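Local structure of HmuY protein (Prevotella intermedia, 6R2H) at residues A[138-143]-A[147-152]. The protein probably binds heme as a hemophore-like protein of the HmuY family, serving heme acquisition by the bacterium, and is seen here without heme. Numbering follows the deposited sequence.
Sequences KWVKSN and KPKTVM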
loop_
_atom_site.group_PDB
_atom_site.type_symbol
_atom_site.label_atom_id
_atom_site.label_comp_id
_atom_site.label_asym_id
_atom_site.label_seq_id
_atom_site.Cartn_x
_atom_site.Cartn_y
_atom_site.Cartn_z
ATOM N N LYS A 138 -3.685 3.131 -6.803
ATOM C CA LYS A 138 -4.849 3.836 -7.311
ATOM C C LYS A 138 -6.122 3.463 -6.549
ATOM O O LYS A 138 -7.198 3.966 -6.869
ATOM C CB LYS A 138 -5.043 3.550 -8.804
ATOM C CG LYS A 138 -4.013 4.151 -9.751
ATOM C CD LYS A 138 -4.231 3.652 -11.154
ATOM C CE LYS A 138 -3.150 4.059 -12.128
ATOM N NZ LYS A 138 -3.619 3.881 -13.525
ATOM N N TRP A 139 -6.018 2.595 -5.540
ATOM C CA TRP A 139 -7.207 2.144 -4.825
ATOM C C TRP A 139 -7.954 3.308 -4.159
ATOM O O TRP A 139 -9.153 3.214 -3.874
ATOM C CB TRP A 139 -6.859 1.026 -3.836
ATOM C CG TRP A 139 -6.147 1.461 -2.592
ATOM C CD1 TRP A 139 -4.816 1.749 -2.465
ATOM C CD2 TRP A 139 -6.726 1.682 -1.293
ATOM N NE1 TRP A 139 -4.525 2.141 -1.184
ATOM C CE2 TRP A 139 -5.676 2.100 -0.439
ATOM C CE3 TRP A 139 -8.018 1.571 -0.767
ATOM C CZ2 TRP A 139 -5.881 2.396 0.911
ATOM C CZ3 TRP A 139 -8.217 1.860 0.566
ATOM C CH2 TRP A 139 -7.161 2.265 1.393
ATOM N N VAL A 140 -7.218 4.395 -3.897
ATOM C CA VAL A 140 -7.796 5.659 -3.479
ATOM C C VAL A 140 -7.385 6.693 -4.515
ATOM O O VAL A 140 -6.256 6.664 -4.999
ATOM C CB VAL A 140 -7.320 6.082 -2.077
ATOM C CG1 VAL A 140 -7.988 5.252 -1.002
ATOM C CG2 VAL A 140 -5.803 6.026 -1.939
ATOM N N LYS A 141 -8.333 7.566 -4.867
ATOM C CA LYS A 141 -8.093 8.644 -5.810
ATOM C C LYS A 141 -8.163 9.950 -5.035
ATOM O O LYS A 141 -9.119 10.180 -4.285
ATOM C CB LYS A 141 -9.151 8.631 -6.917
ATOM C CG LYS A 141 -8.848 9.523 -8.114
ATOM C CD LYS A 141 -9.152 8.867 -9.451
ATOM C CE LYS A 141 -9.115 9.831 -10.615
ATOM N NZ LYS A 141 -8.008 10.809 -10.469
ATOM N N SER A 142 -7.132 10.783 -5.213
ATOM C CA SER A 142 -7.132 12.088 -4.577
ATOM C C SER A 142 -8.241 12.920 -5.205
ATOM O O SER A 142 -8.428 12.881 -6.421
ATOM C CB SER A 142 -5.791 12.766 -4.689
ATOM O OG SER A 142 -5.943 14.178 -4.728
ATOM N N ASN A 143 -8.986 13.625 -4.351
ATOM C CA ASN A 143 -9.923 14.644 -4.783
ATOM C C ASN A 143 -9.216 16.006 -4.860
ATOM O O ASN A 143 -9.879 17.027 -5.032
ATOM C CB ASN A 143 -11.150 14.638 -3.870
ATOM C CG ASN A 143 -12.107 13.507 -4.183
ATOM O OD1 ASN A 143 -12.704 13.471 -5.255
ATOM N ND2 ASN A 143 -12.286 12.590 -3.249
ATOM N N LYS A 147 -8.235 17.389 1.090
ATOM C CA LYS A 147 -9.575 16.850 0.936
ATOM C C LYS A 147 -9.520 15.344 1.152
ATOM O O LYS A 147 -8.542 14.706 0.763
ATOM C CB LYS A 147 -10.152 17.226 -0.436
ATOM C CG LYS A 147 -10.405 18.717 -0.669
ATOM C CD LYS A 147 -11.373 19.058 -1.797
ATOM C CE LYS A 147 -11.148 18.249 -3.056
ATOM N NZ LYS A 147 -12.038 18.661 -4.169
ATOM N N PRO A 148 -10.551 14.736 1.787
ATOM C CA PRO A 148 -10.631 13.276 1.891
ATOM C C PRO A 148 -10.477 12.654 0.507
ATOM O O PRO A 148 -10.975 13.200 -0.472
ATOM C CB PRO A 148 -12.036 12.993 2.441
ATOM C CG PRO A 148 -12.475 14.299 3.092
ATOM C CD PRO A 148 -11.669 15.421 2.460
ATOM N N LYS A 149 -9.744 11.542 0.427
ATOM C CA LYS A 149 -9.624 10.802 -0.816
ATOM C C LYS A 149 -10.881 9.957 -0.977
ATOM O O LYS A 149 -11.648 9.832 -0.025
ATOM C CB LYS A 149 -8.403 9.884 -0.752
ATOM C CG LYS A 149 -7.082 10.575 -0.456
ATOM C CD LYS A 149 -5.920 9.608 -0.484
ATOM C CE LYS A 149 -4.562 10.272 -0.377
ATOM N NZ LYS A 149 -4.370 11.274 -1.449
ATOM N N THR A 150 -11.079 9.375 -2.173
ATOM C CA THR A 150 -12.176 8.449 -2.416
ATOM C C THR A 150 -11.637 7.074 -2.809
ATOM O O THR A 150 -10.710 6.943 -3.619
ATOM C CB THR A 150 -13.171 8.981 -3.453
ATOM O OG1 THR A 150 -13.656 10.215 -2.925
ATOM C CG2 THR A 150 -14.365 8.073 -3.670
ATOM N N VAL A 151 -12.265 6.042 -2.222
ATOM C CA VAL A 151 -11.936 4.668 -2.546
ATOM C C VAL A 151 -12.535 4.381 -3.920
ATOM O O VAL A 151 -13.695 4.717 -4.163
ATOM C CB VAL A 151 -12.450 3.706 -1.461
ATOM C CG1 VAL A 151 -12.305 2.258 -1.907
ATOM C CG2 VAL A 151 -11.726 3.928 -0.134
ATOM N N MET A 152 -11.714 3.815 -4.816
ATOM C CA MET A 152 -12.170 3.406 -6.131
ATOM C C MET A 152 -12.873 2.057 -6.024
ATOM O O MET A 152 -12.542 1.243 -5.164
ATOM C CB MET A 152 -11.008 3.303 -7.123
ATOM C CG MET A 152 -10.385 4.647 -7.454
ATOM S SD MET A 152 -11.440 5.875 -8.277
ATOM C CE MET A 152 -12.557 6.414 -6.979
HETATM O O HOH W 1 -8.157 14.285 -1.946
#
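The pairing of K141 with T150 and of V140 with V151 forms a short antiparallel beta hairpin at the protein surface, separate from the larger sheets. The evidence is in the backbone: K141 and T150 make a hydrogen-bonded pair, K141 N to T150 O at 2.8 Å and T150 N to K141 O at 3.0 Å. V140 and V151 are the adjoining non-hydrogen-bonded pair. Beyond them M152 N bonds W139 O at 2.8 Å.

The two valines share one face, where V140 CG1 meets V151 CG2 at 4.1 Å and also lies over a face of the W139 indole, offset toward its rim. V151 CG2 reaches W139 CZ3 at 4.1 Å. This apolar side turns to strand 165-174, with F170 against W139 and V151, while W139 NE1 bonds T76 O. On the other face the bend at chi2 (-63°) sets M152 SD 3.8 Å from K141 CB.

Near the turn, N143 ND2 donates twice within its amide plane, to T150 OG1 (2.8 Å) and P148 O (3.1 Å), which should fix the amide's rotation. A water accepts from N143 N and can donate to K147 O. The whole is a two-stranded beta hairpin, its valine face packed on a strand of the large antiparallel sheet of this HmuY-family protein.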